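Local coordinates for protein putative oxidoreductase (Salmonella enterica subsp. enterica serovar Typhimurium, PDB 3NX4) that binds NADP and, as a member of the medium-chain dehydrogenase/reductase family, probably reduces acryloyl-CoA at the expense of NADPH, at residues A[38-41]-A[42-45]; A[297-300]-A[301-304]; A[115-118]-A[119-122]; A[176-180]-A[181-185]; A[268-272]-A[273-277]. All coordinates share one frame; numbering follows the deposited sequence. Where two conformers were deposited one is given.

Contact 1 of 5, residues A[38-41]-A[42-45]; sequences SLNY and KDAL. With NAP (NADP nicotinamide-adenine-dinucleotide phosphate), chain C.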
# COMPACT_ATOMS: atom_id res chain seq x y z
N SER A 38 -3.04 -3.12 30.21
CA SER A 38 -2.77 -1.77 29.74
C SER A 38 -4.03 -1.15 29.14
O SER A 38 -5.04 -1.82 28.99
CB SER A 38 -1.62 -1.76 28.73
OG SER A 38 -2.06 -2.01 27.40
N LEU A 39 -3.97 0.14 28.84
CA LEU A 39 -5.06 0.79 28.14
C LEU A 39 -4.57 1.25 26.78
O LEU A 39 -3.66 2.08 26.69
CB LEU A 39 -5.57 2.00 28.91
CG LEU A 39 -6.19 1.71 30.27
CD1 LEU A 39 -6.70 3.01 30.91
CD2 LEU A 39 -7.31 0.69 30.13
N ASN A 40 -5.19 0.71 25.73
CA ASN A 40 -4.94 1.16 24.37
C ASN A 40 -6.07 2.05 23.91
O ASN A 40 -7.11 2.13 24.56
CB ASN A 40 -4.84 -0.05 23.43
CG ASN A 40 -3.69 -0.97 23.79
OD1 ASN A 40 -2.57 -0.77 23.32
ND2 ASN A 40 -3.97 -1.98 24.63
N TYR A 41 -5.88 2.72 22.78
CA TYR A 41 -6.94 3.54 22.21
C TYR A 41 -8.21 2.71 22.07
O TYR A 41 -9.31 3.18 22.39
CB TYR A 41 -6.50 4.10 20.85
CG TYR A 41 -7.44 5.15 20.29
CD1 TYR A 41 -8.37 4.82 19.31
CD2 TYR A 41 -7.41 6.46 20.76
CE1 TYR A 41 -9.23 5.77 18.80
CE2 TYR A 41 -8.27 7.41 20.26
CZ TYR A 41 -9.18 7.07 19.28
OH TYR A 41 -10.04 8.02 18.78
N LYS A 42 -8.08 1.47 21.60
CA LYS A 42 -9.26 0.64 21.41
C LYS A 42 -9.95 0.34 22.75
O LYS A 42 -11.18 0.33 22.82
CB LYS A 42 -8.92 -0.66 20.66
CG LYS A 42 -10.15 -1.29 20.01
CD LYS A 42 -9.95 -2.76 19.65
CE LYS A 42 -8.89 -2.94 18.60
NZ LYS A 42 -8.85 -4.35 18.11
N ASP A 43 -9.17 0.10 23.80
CA ASP A 43 -9.73 -0.10 25.13
C ASP A 43 -10.47 1.15 25.60
O ASP A 43 -11.52 1.07 26.25
CB ASP A 43 -8.63 -0.43 26.16
CG ASP A 43 -7.90 -1.71 25.85
OD1 ASP A 43 -8.56 -2.74 25.59
OD2 ASP A 43 -6.65 -1.70 25.90
N ALA A 44 -9.92 2.33 25.30
CA ALA A 44 -10.54 3.59 25.70
C ALA A 44 -11.87 3.79 24.98
O ALA A 44 -12.84 4.24 25.59
CB ALA A 44 -9.58 4.77 25.46
N LEU A 45 -11.92 3.46 23.70
CA LEU A 45 -13.17 3.48 22.94
C LEU A 45 -14.21 2.55 23.57
O LEU A 45 -15.37 2.93 23.77
CB LEU A 45 -12.94 3.06 21.50
CG LEU A 45 -12.25 4.07 20.59
CD1 LEU A 45 -11.92 3.44 19.25
CD2 LEU A 45 -13.13 5.30 20.42
PA NAP C . -3.07 7.12 21.36
O1A NAP C . -2.11 6.80 22.44
O2A NAP C . -4.32 7.81 21.74
O5B NAP C . -2.33 7.91 20.19
C5B NAP C . -3.10 8.58 19.22
C4B NAP C . -2.37 9.88 18.95
O4B NAP C . -2.96 10.50 17.84
C3B NAP C . -2.47 10.86 20.12
O3B NAP C . -1.36 10.73 20.99
C2B NAP C . -2.44 12.21 19.42
O2B NAP C . -1.08 12.57 19.27
C1B NAP C . -2.99 11.91 18.04
N9A NAP C . -4.39 12.34 17.90
C8A NAP C . -5.42 12.12 18.79
N7A NAP C . -6.55 12.66 18.25
C5A NAP C . -6.25 13.19 17.05
C6A NAP C . -7.01 13.86 16.10
N6A NAP C . -8.31 14.07 16.29
N1A NAP C . -6.41 14.29 14.94
C2A NAP C . -5.07 14.07 14.73
N3A NAP C . -4.31 13.42 15.68
C4A NAP C . -4.90 12.99 16.82
O3 NAP C . -3.50 5.76 20.62
PN NAP C . -2.66 4.42 20.36
O1N NAP C . -3.01 3.39 21.37
O2N NAP C . -1.25 4.83 20.20
O5D NAP C . -3.29 4.01 18.94
C5D NAP C . -3.09 4.87 17.84
C4D NAP C . -4.06 4.51 16.72
O4D NAP C . -3.72 3.22 16.26
C3D NAP C . -5.49 4.42 17.22
O3D NAP C . -6.36 4.88 16.21
C2D NAP C . -5.71 2.94 17.44
O2D NAP C . -7.06 2.58 17.24
C1D NAP C . -4.83 2.36 16.35
N1N NAP C . -4.36 1.00 16.61
C2N NAP C . -4.72 0.02 15.73
C3N NAP C . -4.29 -1.30 15.90
C7N NAP C . -4.27 -2.17 14.68
O7N NAP C . -4.51 -3.55 14.80
N7N NAP C . -4.04 -1.61 13.50
C4N NAP C . -3.47 -1.60 16.99
C5N NAP C . -3.10 -0.59 17.88
C6N NAP C . -3.54 0.72 17.67
P2B NAP C . -0.62 14.12 19.36
O1X NAP C . 0.88 14.12 19.51
O2X NAP C . -1.01 14.84 18.09
O3X NAP C . -1.29 14.74 20.55
O HOH W 1 -5.86 -3.90 27.45
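N40 and D43 stand side by side where strand 30-39 of the GroES-like domain passes into helix 41-48, and together they illustrate one half of a capping box. N40 occupies the N-cap position, and D43, three residues on, reaches back to its backbone N; the asparagine side chain makes no capping bond in return.

The polar side of the contact converges on D43 OD2. N40 N donates to D43 OD2 over 2.8 Å, arriving on the anti side of the carboxylate, whereas N40 ND2 comes to D43 OD2 from nearly straight beyond the C-O bond at 3.0 Å. Amide and carboxylate planes are turned 52° apart. A water bridging to S38 O gives the same oxygen another donor, D43 OD1 accepts from I63 N, and N40 ND2 also binds D64, so both side chains are fixed in rotation.

Regular helix bonds follow: A44 N to N40 O at 2.9 Å, and L45 N to Y41 O at 2.9 Å.

The apolar part is small, with L45 CD1 set 3.6 Å from Y41 CE1. Y41 turns its ring toward the cofactor, CG lying opposite the backbone N (chi1 -170°), and Y41 CD1 rests 3.3 Å from ribose O2D of NADP. Its backbone joins in too: Y41 N donates to O1N of the nicotinamide-side phosphate across 3.3 Å at 158°.

Contact 2 of 5, residues A[297-300]-A[301-304]; sequences EITL and ADAP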
# COMPACT_ATOMS: atom_id res chain seq x y z
N GLU A 297 1.82 4.22 35.39
CA GLU A 297 1.18 3.08 36.04
C GLU A 297 -0.04 3.50 36.84
O GLU A 297 0.04 4.40 37.67
CB GLU A 297 2.17 2.37 36.97
CG GLU A 297 1.57 1.16 37.69
CD GLU A 297 2.56 0.49 38.62
OE1 GLU A 297 3.71 0.26 38.20
OE2 GLU A 297 2.18 0.21 39.77
N ILE A 298 -1.17 2.86 36.59
CA ILE A 298 -2.40 3.17 37.31
C ILE A 298 -2.97 1.89 37.87
O ILE A 298 -2.48 0.80 37.58
CB ILE A 298 -3.45 3.80 36.38
CG1 ILE A 298 -3.95 2.78 35.36
CG2 ILE A 298 -2.86 5.02 35.68
CD1 ILE A 298 -5.10 3.28 34.51
N THR A 299 -4.02 2.01 38.69
CA THR A 299 -4.70 0.83 39.20
C THR A 299 -5.96 0.60 38.38
O THR A 299 -6.36 1.44 37.58
CB THR A 299 -5.10 1.00 40.66
OG1 THR A 299 -6.09 2.04 40.75
CG2 THR A 299 -3.89 1.38 41.49
N LEU A 300 -6.60 -0.55 38.59
CA LEU A 300 -7.77 -0.91 37.81
C LEU A 300 -8.88 0.12 38.00
O LEU A 300 -9.58 0.46 37.05
CB LEU A 300 -8.26 -2.31 38.21
CG LEU A 300 -9.31 -2.98 37.32
CD1 LEU A 300 -8.81 -3.12 35.90
CD2 LEU A 300 -9.70 -4.35 37.89
N ALA A 301 -9.03 0.61 39.22
CA ALA A 301 -10.08 1.57 39.52
C ALA A 301 -9.93 2.88 38.73
O ALA A 301 -10.91 3.58 38.50
CB ALA A 301 -10.13 1.85 41.02
N ASP A 302 -8.71 3.19 38.33
CA ASP A 302 -8.42 4.41 37.57
C ASP A 302 -8.73 4.26 36.08
O ASP A 302 -8.70 5.24 35.34
CB ASP A 302 -6.95 4.79 37.70
CG ASP A 302 -6.56 5.23 39.09
OD1 ASP A 302 -7.31 6.03 39.70
OD2 ASP A 302 -5.49 4.78 39.57
N ALA A 303 -8.98 3.03 35.63
CA ALA A 303 -9.13 2.78 34.20
C ALA A 303 -10.15 3.68 33.50
O ALA A 303 -9.87 4.22 32.43
CB ALA A 303 -9.42 1.30 33.92
N PRO A 304 -11.35 3.84 34.08
CA PRO A 304 -12.36 4.66 33.42
C PRO A 304 -11.93 6.12 33.25
O PRO A 304 -12.16 6.71 32.20
CB PRO A 304 -13.56 4.55 34.35
CG PRO A 304 -13.38 3.22 35.00
CD PRO A 304 -11.91 3.12 35.24
O HOH W 2 -7.82 -0.57 41.89
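T299 and D302 meet across the tight turn by which strand 295-299 gives way to helix 303-311, a junction that serves as an example of an aspartate just past the strand end folding back onto its last residues.

Among the side-chain bonds, D302 OD2 is the common acceptor. T299 N donates to D302 OD2 over a rather long 3.3 Å, but almost straight, at 167°; the approach is from the anti side of the carboxylate and somewhat out of its plane. T299 OG1 lies 3.0 Å from the same D302 OD2. The hydroxyl gets there because chi1 of T299 (66°) tucks it between its own backbone N and carbonyl carbon, on the side facing the aspartate.

Two backbone bonds, each spanning three residues, wind the chain. D302 N reaches T299 O at 3.0 Å and A303 N reaches L300 O at 3.0 Å; in both the N-H comes from above the carbonyl plane. On the outer side a water accepts from A301 N at 3.2 Å and makes a weak link to the T299 hydroxyl.

I298 packs by its carbons, sliding past D302 in the opposite direction: I298 CB lies 3.9 Å from D302 CB, and I298 CD1 is 4.0 Å from D302 CB as well.

The turn is the first link of the beta-alpha-beta unit formed by strand 295-299, helix 303-311 and strand 318-322. I298 packs on T319 and V321 of that parallel neighbour and on L39 of strand 30-39, while L300 and A303 lie against L4 of strand 2-8.

Contact 3 of 5, residues A[115-118]-A[119-122]; sequences GLSS and RNAM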
# COMPACT_ATOMS: atom_id res chain seq x y z
N GLY A 115 14.11 -12.36 28.58
CA GLY A 115 14.60 -11.00 28.60
C GLY A 115 13.51 -9.95 28.79
O GLY A 115 13.81 -8.77 28.96
N LEU A 116 12.25 -10.37 28.78
CA LEU A 116 11.16 -9.40 28.93
C LEU A 116 10.39 -9.65 30.22
O LEU A 116 9.87 -10.75 30.42
CB LEU A 116 10.22 -9.49 27.73
CG LEU A 116 9.16 -8.39 27.60
CD1 LEU A 116 9.82 -7.02 27.42
CD2 LEU A 116 8.21 -8.68 26.43
N SER A 117 10.30 -8.63 31.07
CA SER A 117 9.52 -8.75 32.30
C SER A 117 8.04 -8.69 31.98
O SER A 117 7.63 -8.12 30.99
CB SER A 117 9.89 -7.66 33.31
OG SER A 117 9.28 -6.42 32.96
N SER A 118 7.23 -9.30 32.83
CA SER A 118 5.78 -9.26 32.68
C SER A 118 5.29 -7.80 32.65
O SER A 118 4.42 -7.43 31.85
CB SER A 118 5.13 -10.05 33.83
OG SER A 118 3.72 -10.11 33.70
N ARG A 119 5.85 -6.96 33.52
CA ARG A 119 5.47 -5.55 33.58
C ARG A 119 5.82 -4.82 32.27
O ARG A 119 5.01 -4.06 31.73
CB ARG A 119 6.13 -4.85 34.79
CG ARG A 119 5.70 -3.38 34.97
CD ARG A 119 6.38 -2.75 36.19
NE ARG A 119 5.85 -1.41 36.48
CZ ARG A 119 6.36 -0.28 36.00
NH1 ARG A 119 7.43 -0.30 35.22
NH2 ARG A 119 5.81 0.89 36.32
N ASN A 120 7.02 -5.06 31.77
CA ASN A 120 7.43 -4.43 30.52
C ASN A 120 6.66 -4.90 29.30
O ASN A 120 6.47 -4.14 28.34
CB ASN A 120 8.94 -4.56 30.31
CG ASN A 120 9.73 -3.63 31.21
OD1 ASN A 120 9.17 -2.69 31.78
ND2 ASN A 120 11.02 -3.88 31.36
N ALA A 121 6.19 -6.15 29.34
CA ALA A 121 5.41 -6.71 28.25
C ALA A 121 4.14 -5.90 28.05
O ALA A 121 3.65 -5.76 26.93
CB ALA A 121 5.06 -8.19 28.55
N MSE A 122 3.61 -5.36 29.14
CA MSE A 122 2.36 -4.60 29.09
C MSE A 122 2.59 -3.10 28.87
O MSE A 122 1.73 -2.41 28.32
CB MSE A 122 1.52 -4.85 30.35
CG MSE A 122 0.90 -6.26 30.37
SE MSE A 122 -0.31 -6.46 28.87
CE MSE A 122 0.80 -7.56 27.69
O HOH W 3 12.16 -6.34 30.59
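An N-cap opens the long helix 118-140: S117, immediately before the helix, accepts a capping bond from the backbone N of N120, three residues on. S117 OG accepts from N120 N at 2.9 Å with an angle of 160°, serving one of the first-turn amides, as an N-cap does. The hydroxyl can do so because it is folded between its own backbone N and carbonyl carbon (chi1 78°), which brings it round to face the first turn. S117 OG also lies alongside the asparagine, 3.3 Å from N120 CB.

The backbone then takes up the helical pattern. A121 N donates to S117 O over 2.9 Å; a second bond from A121 N to S118 O, at 3.3 Å, is weak. A water holds the asparagine against the incoming loop, accepting from N120 ND2 at 2.8 Å and from S117 N at 3.0 Å.

Beneath this polar cap L116, just before the cap, and A121, four residues after it, form a hydrophobic staple. L116 CD2 lies 3.8 Å from A121 CB, a methyl that points back toward the loop, and L116 CD1 rests on N120 CB besides.

Several elements surround the helix start. L116 and N120 both touch Y291 of helix 288-294, S118 packs on W36 of strand 30-39 and A66 of strand 64-72, and the selenomethionine M122 reaches D64 and A66 of strand 64-72 and L320 of strand 318-322.

Contact 4 of 5, residues A[176-180]-A[181-185]; sequences AVSGR and ESTHG. With NAP (NADP nicotinamide-adenine-dinucleotide phosphate), chain C.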
# COMPACT_ATOMS: atom_id res chain seq x y z
N ALA A 176 8.70 13.61 14.08
CA ALA A 176 7.48 13.29 14.82
C ALA A 176 6.45 14.39 14.59
O ALA A 176 6.78 15.57 14.67
CB ALA A 176 7.78 13.16 16.33
N VAL A 177 5.21 14.02 14.30
CA VAL A 177 4.16 15.02 14.10
C VAL A 177 3.22 14.96 15.30
O VAL A 177 2.70 13.90 15.63
CB VAL A 177 3.34 14.76 12.83
CG1 VAL A 177 2.27 15.85 12.65
CG2 VAL A 177 4.24 14.68 11.59
N SER A 178 3.00 16.10 15.94
CA SER A 178 2.09 16.16 17.09
C SER A 178 1.23 17.42 17.02
O SER A 178 1.68 18.46 16.56
CB SER A 178 2.90 16.16 18.39
OG SER A 178 2.06 16.30 19.53
N GLY A 179 -0.01 17.33 17.48
CA GLY A 179 -0.87 18.50 17.53
C GLY A 179 -0.79 19.19 18.89
O GLY A 179 -1.58 20.10 19.17
N ARG A 180 0.15 18.78 19.73
CA ARG A 180 0.28 19.38 21.06
C ARG A 180 1.71 19.84 21.36
O ARG A 180 2.62 19.03 21.45
CB ARG A 180 -0.17 18.39 22.15
CG ARG A 180 -1.64 17.98 22.08
CD ARG A 180 -1.99 17.00 23.21
NE ARG A 180 -1.34 15.71 23.04
CZ ARG A 180 -1.08 14.85 24.03
NH1 ARG A 180 -1.41 15.15 25.29
NH2 ARG A 180 -0.48 13.70 23.77
N GLU A 181 1.88 21.14 21.53
CA GLU A 181 3.19 21.69 21.86
C GLU A 181 3.76 21.11 23.18
O GLU A 181 4.97 21.07 23.38
CB GLU A 181 3.08 23.21 21.98
CG GLU A 181 4.40 23.90 22.07
CD GLU A 181 5.05 24.00 20.71
OE1 GLU A 181 4.33 23.86 19.71
OE2 GLU A 181 6.28 24.23 20.65
N SER A 182 2.88 20.66 24.06
CA SER A 182 3.33 20.20 25.37
C SER A 182 4.10 18.88 25.32
O SER A 182 4.77 18.50 26.29
CB SER A 182 2.15 20.09 26.33
OG SER A 182 1.23 19.10 25.90
N THR A 183 3.99 18.17 24.20
CA THR A 183 4.63 16.86 24.07
C THR A 183 6.04 16.95 23.49
O THR A 183 6.73 15.93 23.38
CB THR A 183 3.84 15.94 23.10
OG1 THR A 183 3.93 16.48 21.78
CG2 THR A 183 2.38 15.83 23.50
N HIS A 184 6.47 18.14 23.09
CA HIS A 184 7.71 18.23 22.32
C HIS A 184 8.96 17.75 23.06
O HIS A 184 9.80 17.06 22.47
CB HIS A 184 7.91 19.63 21.73
CG HIS A 184 6.95 19.96 20.63
ND1 HIS A 184 7.19 20.94 19.69
CD2 HIS A 184 5.75 19.42 20.32
CE1 HIS A 184 6.18 20.99 18.85
NE2 HIS A 184 5.29 20.08 19.21
N GLY A 185 9.10 18.11 24.33
CA GLY A 185 10.24 17.67 25.11
C GLY A 185 10.24 16.15 25.27
O GLY A 185 11.28 15.50 25.21
PA NAP C . -3.07 7.12 21.36
O1A NAP C . -2.11 6.80 22.44
O2A NAP C . -4.32 7.81 21.74
O5B NAP C . -2.33 7.91 20.19
C5B NAP C . -3.10 8.58 19.22
C4B NAP C . -2.37 9.88 18.95
O4B NAP C . -2.96 10.50 17.84
C3B NAP C . -2.47 10.86 20.12
O3B NAP C . -1.36 10.73 20.99
C2B NAP C . -2.44 12.21 19.42
O2B NAP C . -1.08 12.57 19.27
C1B NAP C . -2.99 11.91 18.04
N9A NAP C . -4.39 12.34 17.90
C8A NAP C . -5.42 12.12 18.79
N7A NAP C . -6.55 12.66 18.25
C5A NAP C . -6.25 13.19 17.05
C6A NAP C . -7.01 13.86 16.10
N6A NAP C . -8.31 14.07 16.29
N1A NAP C . -6.41 14.29 14.94
C2A NAP C . -5.07 14.07 14.73
N3A NAP C . -4.31 13.42 15.68
C4A NAP C . -4.90 12.99 16.82
O3 NAP C . -3.50 5.76 20.62
PN NAP C . -2.66 4.42 20.36
O1N NAP C . -3.01 3.39 21.37
O2N NAP C . -1.25 4.83 20.20
O5D NAP C . -3.29 4.01 18.94
C5D NAP C . -3.09 4.87 17.84
C4D NAP C . -4.06 4.51 16.72
O4D NAP C . -3.72 3.22 16.26
C3D NAP C . -5.49 4.42 17.22
O3D NAP C . -6.36 4.88 16.21
C2D NAP C . -5.71 2.94 17.44
O2D NAP C . -7.06 2.58 17.24
C1D NAP C . -4.83 2.36 16.35
N1N NAP C . -4.36 1.00 16.61
C2N NAP C . -4.72 0.02 15.73
C3N NAP C . -4.29 -1.30 15.90
C7N NAP C . -4.27 -2.17 14.68
O7N NAP C . -4.51 -3.55 14.80
N7N NAP C . -4.04 -1.61 13.50
C4N NAP C . -3.47 -1.60 16.99
C5N NAP C . -3.10 -0.59 17.88
C6N NAP C . -3.54 0.72 17.67
P2B NAP C . -0.62 14.12 19.36
O1X NAP C . 0.88 14.12 19.51
O2X NAP C . -1.01 14.84 18.09
O3X NAP C . -1.29 14.74 20.55
O HOH W 4 3.06 20.53 17.84
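R180 and T183 cross at about a right angle, the threonine methyl lying over one face of the guanidinium group. T183 CG2 stands 3.4 Å above that plane, displaced toward its rim, and so backs the arginine while the edge is left to the ligand. R180 NE donates to NADP O3X at 2.7 Å, helped by a bend at chi3 (-68°); its NH2 is held by S156 OG and V315 O. The other branch of the threonine turns to the main chain: T183 OG1 donates to R180 O over 2.9 Å in the carbonyl plane, and T183 N reaches R180 O at 3.2 Å from above it.

This is the end of the second strand of a Rossmann fold, where the 2'-phosphate that distinguishes NADP from NAD is recognised. G179 N binds O2X of that phosphate at 2.8 Å. S178 OG donates to O1X of NADP in a very short contact of 2.5 Å, whose exact length is doubtful. S178 OG also closes an ST turn, accepting from R180 N at 3.1 Å.

H184 meets R180 O obliquely, H184 CD2 lying 3.4 Å from that oxygen, while a water in the plane of the imidazole joins NE2 of H184 to S178 O.

Contact 5 of 5, residues A[268-272]-A[273-277]; sequences VMTPP and ARRAE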
# COMPACT_ATOMS: atom_id res chain seq x y z
N VAL A 268 -4.48 -7.48 15.52
CA VAL A 268 -5.44 -8.36 16.17
C VAL A 268 -5.22 -9.83 15.82
O VAL A 268 -5.18 -10.69 16.71
CB VAL A 268 -6.88 -8.00 15.78
CG1 VAL A 268 -7.86 -8.97 16.42
CG2 VAL A 268 -7.18 -6.56 16.17
N MSE A 269 -5.04 -10.10 14.53
CA MSE A 269 -5.01 -11.46 14.02
C MSE A 269 -3.64 -11.86 13.47
O MSE A 269 -3.54 -12.80 12.69
CB MSE A 269 -6.06 -11.62 12.93
CG MSE A 269 -7.46 -11.18 13.33
SE MSE A 269 -8.81 -11.91 12.10
CE MSE A 269 -8.32 -13.79 12.19
N THR A 270 -2.60 -11.16 13.88
CA THR A 270 -1.24 -11.46 13.44
C THR A 270 -0.90 -12.93 13.65
O THR A 270 -0.97 -13.43 14.78
CB THR A 270 -0.24 -10.58 14.21
OG1 THR A 270 -0.68 -9.22 14.14
CG2 THR A 270 1.16 -10.68 13.64
N PRO A 271 -0.53 -13.65 12.57
CA PRO A 271 -0.25 -15.10 12.72
C PRO A 271 0.96 -15.37 13.64
O PRO A 271 1.81 -14.50 13.83
CB PRO A 271 0.02 -15.56 11.28
CG PRO A 271 0.32 -14.33 10.51
CD PRO A 271 -0.42 -13.20 11.18
N PRO A 272 1.02 -16.59 14.20
CA PRO A 272 1.95 -16.89 15.29
C PRO A 272 3.42 -16.63 14.96
O PRO A 272 4.14 -16.14 15.82
CB PRO A 272 1.72 -18.38 15.56
CG PRO A 272 0.35 -18.66 15.01
CD PRO A 272 0.24 -17.78 13.80
N ALA A 273 3.86 -16.97 13.75
CA ALA A 273 5.26 -16.78 13.39
C ALA A 273 5.66 -15.31 13.39
O ALA A 273 6.69 -14.93 13.96
CB ALA A 273 5.57 -17.41 12.03
N ARG A 274 4.86 -14.47 12.75
CA ARG A 274 5.20 -13.05 12.71
C ARG A 274 5.04 -12.41 14.09
O ARG A 274 5.82 -11.54 14.48
CB ARG A 274 4.33 -12.30 11.69
CG ARG A 274 4.82 -10.87 11.43
CD ARG A 274 4.24 -10.35 10.14
NE ARG A 274 4.78 -9.07 9.70
CZ ARG A 274 5.92 -8.93 9.01
NH1 ARG A 274 6.65 -9.99 8.71
NH2 ARG A 274 6.32 -7.73 8.62
N ARG A 275 4.03 -12.86 14.82
CA ARG A 275 3.76 -12.34 16.15
C ARG A 275 4.94 -12.64 17.08
O ARG A 275 5.42 -11.76 17.80
CB ARG A 275 2.46 -12.96 16.68
CG ARG A 275 2.09 -12.61 18.10
CD ARG A 275 0.77 -13.27 18.50
NE ARG A 275 -0.36 -12.93 17.62
CZ ARG A 275 -1.24 -11.97 17.88
NH1 ARG A 275 -1.12 -11.23 18.97
NH2 ARG A 275 -2.25 -11.74 17.04
N ALA A 276 5.44 -13.88 17.03
CA ALA A 276 6.61 -14.27 17.82
C ALA A 276 7.85 -13.47 17.43
O ALA A 276 8.63 -13.07 18.28
CB ALA A 276 6.87 -15.77 17.68
N GLU A 277 8.03 -13.23 16.13
CA GLU A 277 9.15 -12.44 15.66
C GLU A 277 9.09 -11.01 16.23
O GLU A 277 10.10 -10.45 16.65
CB GLU A 277 9.14 -12.40 14.13
CG GLU A 277 10.33 -11.73 13.48
CD GLU A 277 10.25 -11.76 11.96
OE1 GLU A 277 9.25 -12.29 11.42
OE2 GLU A 277 11.19 -11.25 11.30
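R275 reaches back from the N-terminal turn of helix 272-285, which has P271 at its N-cap position, to grip the loop that leads into it. That loop includes V268, which lines the NADP pocket. The close part lies on the buried side. R275 NE donates to T270 O at 2.9 Å and R275 NH2 to T270 O at 3.1 Å, so two nitrogens hold one carbonyl oxygen side-on, near the guanidinium plane. NH2 meets that oxygen on a lone pair and also makes a weak bond to V268 O. The long side chain leaves its backbone N on the far side (chi1 175°) and bends at chi3 (-56°) to bring this edge round. T270 packs beneath, with CG2 3.8 Å from R275 N, and beyond it lie F129 and L133 of helix 118-140.

Outward, the contact is loose. P271, P272 and A273 are exposed, and R274 sends its end away from the loop to a salt bridge with D140. On this side the regular helix bonds begin: R275 N donates to P271 O at 2.9 Å, and A276 N to P272 O at 2.9 Å with an angle of 162°.

In the fold
Contacts 1, 4 and 5 line one cofactor. Contact 1 meets the pyrophosphate and nicotinamide ribose of NADP and contact 4 its 2'-phosphate, their centres about 21 Å apart with no direct touch; contact 5 borders the ligand through V268, whose CG2 lies 3.4 Å from NZ of K42 in contact 1. Contacts 4 and 5 lie on opposite sides of the chain's centre, centres about 31 Å apart. Contacts 2 and 3 stand back from the pocket but join each other by a salt bridge, E297 OE1 to R119 NH2 at 2.9 Å. Both also touch contact 1: L39 CD1 is 4.0 Å from I298 CD1, and S38 CB is 3.4 Å from O of M122.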